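Local atomic coordinates of phosphonate monoester hydrolase (Ruegeria pomeroyi, PDB entry 4UPK), a protein that belongs to the sulfatase family of the alkaline phosphatase clan and assembles from four copies of its chain. Residues A[91-97]-A[409-413]; A[515-519]-A[534-538]. All blocks are in the same frame, centred on the assembly; numbering follows the deposited sequence.

Contact 1: residues A[91-97]-A[409-413]; sequences TGQYAMN and AVDGR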
loop_
_atom_site.group_PDB
_atom_site.type_symbol
_atom_site.label_atom_id
_atom_site.label_comp_id
_atom_site.label_asym_id
_atom_site.label_seq_id
_atom_site.Cartn_x
_atom_site.Cartn_y
_atom_site.Cartn_z
ATOM N N THR A 91 13.033 -2.986 -17.145
ATOM C CA THR A 91 13.439 -2.776 -15.733
ATOM C C THR A 91 14.930 -2.475 -15.577
ATOM O O THR A 91 15.323 -1.959 -14.533
ATOM C CB THR A 91 13.067 -3.957 -14.808
ATOM O OG1 THR A 91 13.832 -5.115 -15.163
ATOM C CG2 THR A 91 11.567 -4.253 -14.767
ATOM N N GLY A 92 15.746 -2.817 -16.577
ATOM C CA GLY A 92 17.191 -2.607 -16.502
ATOM C C GLY A 92 17.906 -3.584 -15.577
ATOM O O GLY A 92 19.067 -3.361 -15.214
ATOM N N GLN A 93 17.227 -4.702 -15.221
ATOM C CA GLN A 93 17.749 -5.736 -14.316
ATOM C C GLN A 93 17.904 -7.081 -15.006
ATOM O O GLN A 93 17.143 -7.403 -15.915
ATOM C CB GLN A 93 16.793 -5.954 -13.121
ATOM C CG GLN A 93 16.458 -4.729 -12.299
ATOM C CD GLN A 93 15.552 -5.052 -11.135
ATOM O OE1 GLN A 93 15.446 -6.187 -10.675
ATOM N NE2 GLN A 93 14.923 -4.042 -10.586
ATOM N N TYR A 94 18.829 -7.903 -14.508
ATOM C CA TYR A 94 19.010 -9.280 -14.955
ATOM C C TYR A 94 17.777 -10.079 -14.458
ATOM O O TYR A 94 17.170 -9.692 -13.468
ATOM C CB TYR A 94 20.292 -9.880 -14.343
ATOM C CG TYR A 94 21.576 -9.307 -14.904
ATOM C CD1 TYR A 94 21.977 -9.586 -16.208
ATOM C CD2 TYR A 94 22.447 -8.573 -14.100
ATOM C CE1 TYR A 94 23.181 -9.100 -16.714
ATOM C CE2 TYR A 94 23.638 -8.055 -14.604
ATOM C CZ TYR A 94 24.006 -8.324 -15.911
ATOM O OH TYR A 94 25.170 -7.785 -16.409
ATOM N N ALA A 95 17.407 -11.154 -15.157
ATOM C CA ALA A 95 16.309 -12.040 -14.797
ATOM C C ALA A 95 16.511 -12.600 -13.381
ATOM O O ALA A 95 15.508 -12.871 -12.726
ATOM C CB ALA A 95 16.197 -13.178 -15.812
ATOM N N MET A 96 17.799 -12.776 -12.904
ATOM C CA MET A 96 18.127 -13.262 -11.547
ATOM C C MET A 96 17.658 -12.275 -10.481
ATOM O O MET A 96 17.428 -12.653 -9.346
ATOM C CB MET A 96 19.624 -13.651 -11.375
ATOM C CG MET A 96 20.628 -12.537 -11.633
ATOM S SD MET A 96 22.326 -13.169 -11.607
ATOM C CE MET A 96 23.207 -11.692 -12.036
ATOM N N ASN A 97 17.474 -11.020 -10.878
ATOM C CA ASN A 97 17.004 -9.956 -10.014
ATOM C C ASN A 97 15.507 -9.647 -10.186
ATOM O O ASN A 97 14.773 -9.612 -9.177
ATOM C CB ASN A 97 17.888 -8.717 -10.179
ATOM C CG ASN A 97 19.263 -8.939 -9.597
ATOM O OD1 ASN A 97 19.445 -9.718 -8.664
ATOM N ND2 ASN A 97 20.265 -8.284 -10.136
ATOM N N ALA A 409 18.444 -0.465 -8.138
ATOM C CA ALA A 409 17.932 -1.768 -8.594
ATOM C C ALA A 409 18.392 -2.110 -10.035
ATOM O O ALA A 409 18.522 -3.284 -10.375
ATOM C CB ALA A 409 16.408 -1.776 -8.529
ATOM N N VAL A 410 18.648 -1.080 -10.859
ATOM C CA VAL A 410 19.083 -1.225 -12.245
ATOM C C VAL A 410 20.513 -1.775 -12.323
ATOM O O VAL A 410 21.470 -1.136 -11.859
ATOM C CB VAL A 410 18.855 0.082 -13.073
ATOM C CG1 VAL A 410 19.462 -0.001 -14.466
ATOM C CG2 VAL A 410 17.371 0.427 -13.160
ATOM N N ASP A 411 20.638 -2.975 -12.901
ATOM C CA ASP A 411 21.911 -3.686 -13.113
ATOM C C ASP A 411 22.686 -3.135 -14.310
ATOM O O ASP A 411 23.917 -3.230 -14.332
ATOM C CB ASP A 411 21.666 -5.186 -13.323
ATOM C CG ASP A 411 21.098 -5.917 -12.118
ATOM O OD1 ASP A 411 21.626 -5.725 -11.001
ATOM O OD2 ASP A 411 20.162 -6.714 -12.300
ATOM N N GLY A 412 21.951 -2.601 -15.299
ATOM C CA GLY A 412 22.514 -2.025 -16.513
ATOM C C GLY A 412 23.214 -0.711 -16.291
ATOM O O GLY A 412 23.001 -0.045 -15.278
ATOM N N ARG A 413 24.062 -0.338 -17.247
ATOM C CA ARG A 413 24.836 0.891 -17.218
ATOM C C ARG A 413 24.559 1.719 -18.475
ATOM O O ARG A 413 24.419 1.170 -19.570
ATOM C CB ARG A 413 26.336 0.577 -17.099
ATOM C CG ARG A 413 26.735 -0.011 -15.743
ATOM C CD ARG A 413 28.219 -0.307 -15.646
ATOM N NE ARG A 413 29.050 0.890 -15.811
ATOM C CZ ARG A 413 30.377 0.869 -15.898
ATOM N NH1 ARG A 413 31.036 -0.278 -15.807
ATOM N NH2 ARG A 413 31.053 1.989 -16.085
HETATM O O HOH W 1 25.429 -5.119 -15.857
#

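Contact 2: residues A[515-519]-A[534-538]; sequences RNMDH and QRRYD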
loop_
_atom_site.group_PDB
_atom_site.type_symbol
_atom_site.label_atom_id
_atom_site.label_comp_id
_atom_site.label_asym_id
_atom_site.label_seq_id
_atom_site.Cartn_x
_atom_site.Cartn_y
_atom_site.Cartn_z
ATOM N N ARG A 515 28.304 -10.388 -7.774
ATOM C CA ARG A 515 28.450 -8.936 -7.965
ATOM C C ARG A 515 27.166 -8.250 -8.413
ATOM O O ARG A 515 27.073 -7.018 -8.357
ATOM C CB ARG A 515 29.570 -8.613 -8.950
ATOM C CG ARG A 515 30.971 -8.791 -8.390
ATOM C CD ARG A 515 31.935 -8.845 -9.558
ATOM N NE ARG A 515 33.317 -9.034 -9.126
ATOM C CZ ARG A 515 34.328 -9.307 -9.941
ATOM N NH1 ARG A 515 34.119 -9.449 -11.246
ATOM N NH2 ARG A 515 35.554 -9.455 -9.458
ATOM N N ASN A 516 26.188 -9.029 -8.871
ATOM C CA ASN A 516 24.921 -8.489 -9.354
ATOM C C ASN A 516 23.712 -9.112 -8.658
ATOM O O ASN A 516 22.777 -9.556 -9.332
ATOM C CB ASN A 516 24.817 -8.551 -10.905
ATOM C CG ASN A 516 25.927 -7.826 -11.620
ATOM O OD1 ASN A 516 25.866 -6.619 -11.877
ATOM N ND2 ASN A 516 27.013 -8.536 -11.870
ATOM N N MET A 517 23.711 -9.105 -7.306
ATOM C CA MET A 517 22.568 -9.548 -6.510
ATOM C C MET A 517 21.622 -8.350 -6.404
ATOM O O MET A 517 22.023 -7.250 -6.791
ATOM C CB MET A 517 22.992 -10.035 -5.126
ATOM C CG MET A 517 23.489 -11.450 -5.126
ATOM S SD MET A 517 23.859 -11.990 -3.449
ATOM C CE MET A 517 25.493 -11.421 -3.292
ATOM N N ASP A 518 20.376 -8.551 -5.918
ATOM C CA ASP A 518 19.372 -7.480 -5.824
ATOM C C ASP A 518 19.849 -6.216 -5.083
ATOM O O ASP A 518 20.053 -6.257 -3.870
ATOM C CB ASP A 518 18.045 -8.014 -5.249
ATOM C CG ASP A 518 16.822 -7.173 -5.589
ATOM O OD1 ASP A 518 16.966 -5.942 -5.750
ATOM O OD2 ASP A 518 15.722 -7.739 -5.666
ATOM N N HIS A 519 20.015 -5.094 -5.821
ATOM C CA HIS A 519 20.490 -3.804 -5.271
ATOM C C HIS A 519 19.386 -2.794 -4.867
ATOM O O HIS A 519 19.714 -1.634 -4.578
ATOM C CB HIS A 519 21.473 -3.130 -6.252
ATOM C CG HIS A 519 22.872 -3.638 -6.174
ATOM N ND1 HIS A 519 23.200 -4.917 -6.584
ATOM C CD2 HIS A 519 24.001 -2.998 -5.797
ATOM C CE1 HIS A 519 24.508 -5.014 -6.440
ATOM N NE2 HIS A 519 25.027 -3.898 -5.935
ATOM N N GLN A 534 23.710 5.084 -1.026
ATOM C CA GLN A 534 24.957 5.125 -1.781
ATOM C C GLN A 534 24.617 4.782 -3.233
ATOM O O GLN A 534 23.918 3.802 -3.477
ATOM C CB GLN A 534 25.977 4.125 -1.197
ATOM C CG GLN A 534 27.381 4.170 -1.811
ATOM C CD GLN A 534 28.079 5.513 -1.675
ATOM O OE1 GLN A 534 28.384 5.994 -0.570
ATOM N NE2 GLN A 534 28.371 6.142 -2.806
ATOM N N ARG A 535 25.069 5.620 -4.178
ATOM C CA ARG A 535 24.878 5.487 -5.626
ATOM C C ARG A 535 25.628 4.246 -6.132
ATOM O O ARG A 535 26.796 4.072 -5.793
ATOM C CB ARG A 535 25.394 6.755 -6.322
ATOM C CG ARG A 535 24.997 6.886 -7.775
ATOM C CD ARG A 535 24.989 8.349 -8.199
ATOM N NE ARG A 535 26.210 8.750 -8.903
ATOM C CZ ARG A 535 26.242 9.215 -10.153
ATOM N NH1 ARG A 535 25.119 9.343 -10.851
ATOM N NH2 ARG A 535 27.400 9.551 -10.713
ATOM N N ARG A 536 24.939 3.371 -6.900
ATOM C CA ARG A 536 25.507 2.107 -7.394
ATOM C C ARG A 536 26.590 2.304 -8.427
ATOM O O ARG A 536 27.664 1.689 -8.346
ATOM C CB ARG A 536 24.405 1.172 -7.939
ATOM C CG ARG A 536 24.899 -0.232 -8.232
ATOM C CD ARG A 536 23.829 -1.074 -8.888
ATOM N NE ARG A 536 24.373 -2.326 -9.428
ATOM C CZ ARG A 536 23.634 -3.369 -9.784
ATOM N NH1 ARG A 536 22.313 -3.330 -9.654
ATOM N NH2 ARG A 536 24.213 -4.471 -10.258
ATOM N N TYR A 537 26.276 3.132 -9.426
ATOM C CA TYR A 537 27.160 3.377 -10.537
ATOM C C TYR A 537 27.890 4.699 -10.556
ATOM O O TYR A 537 27.307 5.791 -10.597
ATOM C CB TYR A 537 26.526 2.971 -11.861
ATOM C CG TYR A 537 26.323 1.471 -11.990
ATOM C CD1 TYR A 537 27.408 0.597 -11.988
ATOM C CD2 TYR A 537 25.051 0.934 -12.200
ATOM C CE1 TYR A 537 27.235 -0.772 -12.187
ATOM C CE2 TYR A 537 24.867 -0.432 -12.405
ATOM C CZ TYR A 537 25.965 -1.281 -12.405
ATOM O OH TYR A 537 25.809 -2.633 -12.580
ATOM N N ASP A 538 29.208 4.526 -10.441
ATOM C CA ASP A 538 30.376 5.399 -10.422
ATOM C C ASP A 538 30.203 6.830 -10.910
ATOM O O ASP A 538 29.553 7.036 -11.958
ATOM C CB ASP A 538 31.517 4.680 -11.177
ATOM C CG ASP A 538 31.281 3.177 -11.304
ATOM O OD1 ASP A 538 31.168 2.499 -10.248
ATOM O OD2 ASP A 538 31.122 2.694 -12.450
ATOM O OXT ASP A 538 30.786 7.735 -10.269
HETATM O O HOH W 2 19.734 -5.341 -8.683
#

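Contact 1: residues A[91-97]-A[409-413]
The carboxylate of Asp-411 reaches into the bend that leads from Gln-93 into the short helix 95-98, and one of its oxygens does most of the work. Asp-411 OD2 takes the backbone N-H of Tyr-94, the N-cap residue, through its anti lone pair, N to OD2 2.8 Å and nearly straight at 166°. On its syn side the same oxygen receives Asn-97 ND2 at 2.7 Å, the oxygen lying almost in the amide plane of Asn-97. Asp-411 sends CG back beside its own N (chi1 -65°), which lays the carboxylate obliquely along the Tyr-94 ring, with Asp-411 CB 3.6 Å from Tyr-94 CD2. The tyrosine hydroxyl, hydrogen-bonded to Glu-390, also accepts from a water that donates to Asp-411 O. Next to it along the segment, Gly-92 O accepts from Gly-412 N at 3.0 Å and, weakly, from Asp-411 N. Val-410 brings CG2 against Thr-91 O and CG1 against Gly-92 O, while Gln-93, extended beyond CG, passes Ala-409 with Gln-93 NE2 3.4 Å from Ala-409 CB. Gripped by two N-H groups at OD2 and by Arg-536 at OD1, the buried carboxylate probably remains ionised.

Contact 2: residues A[515-519]-A[534-538]
Arg-536 stretches across to His-519 and lays its guanidinium flat on the imidazole, the centres 3.7 Å apart and the planes only 12° from parallel. Before it in the chain, Gln-534 pairs through its backbone with Leu-523, and the exposed Arg-535 turns back along its own segment. Arg-536 follows with CB directed toward 515-519. Its CG stands anti to the backbone N (chi1 -170°) and the chain stays extended to NE, which carries the guanidinium the full length of the side chain to the histidine. Arg-536 CZ sits over one face of the His-519 ring, offset toward the rim, and Arg-536 CD adds an off-centre CH-pi contact, 4.0 Å from the His-519 ring centroid. The same guanidinium forms a salt bridge through NH1 with Asp-411 OD1. The two segments flank a beta hairpin, strands 524-527 and 530-533, so that the contact joins the loop entering it after helix 499-515 to the tail leaving it, at an interface with the second subunit. At the guanidinium edge, near its plane, Asn-516 OD1 lies 3.2 Å from Arg-536 NH2, while the amide nitrogen of Asn-516 is hydrogen-bonded to His-512 O. The histidine is held from its own side, since His-519 ND1 donates to Met-517 O at 2.6 Å, and its NE2 bonds Ser-455 of the second subunit. A water accepts from His-519 N and, weakly, from Arg-536 NH1. Tyr-537 comes next, one face of its ring resting over Arg-536 CG, 4.1 Å above the plane. Its OH, bonded to Asp-411 O, places Tyr-537 OH within 4.0 Å of Asn-516 OD1.

In the fold
Contacts 1 and 2 follow one another along the chain, yet their centres lie only 10 Å apart, and Asp-411 joins them. Its OD1 forms a salt bridge with Arg-536 NH1 at 2.8 Å, while its O is 2.6 Å from Tyr-537 OH, a probable hydrogen bond. The arginine stacked in contact 2 probably helps to balance the charge of the carboxylate that accepts from Tyr-94 N and Asn-97 ND2 in contact 1. A second tie runs through Asn-97, whose ND2 also donates to Asn-516 O. In this way 534-538 binds 409-413, 515-519 meets 91-97 in the sulfatase-family region, and 515-519 also contacts the second subunit.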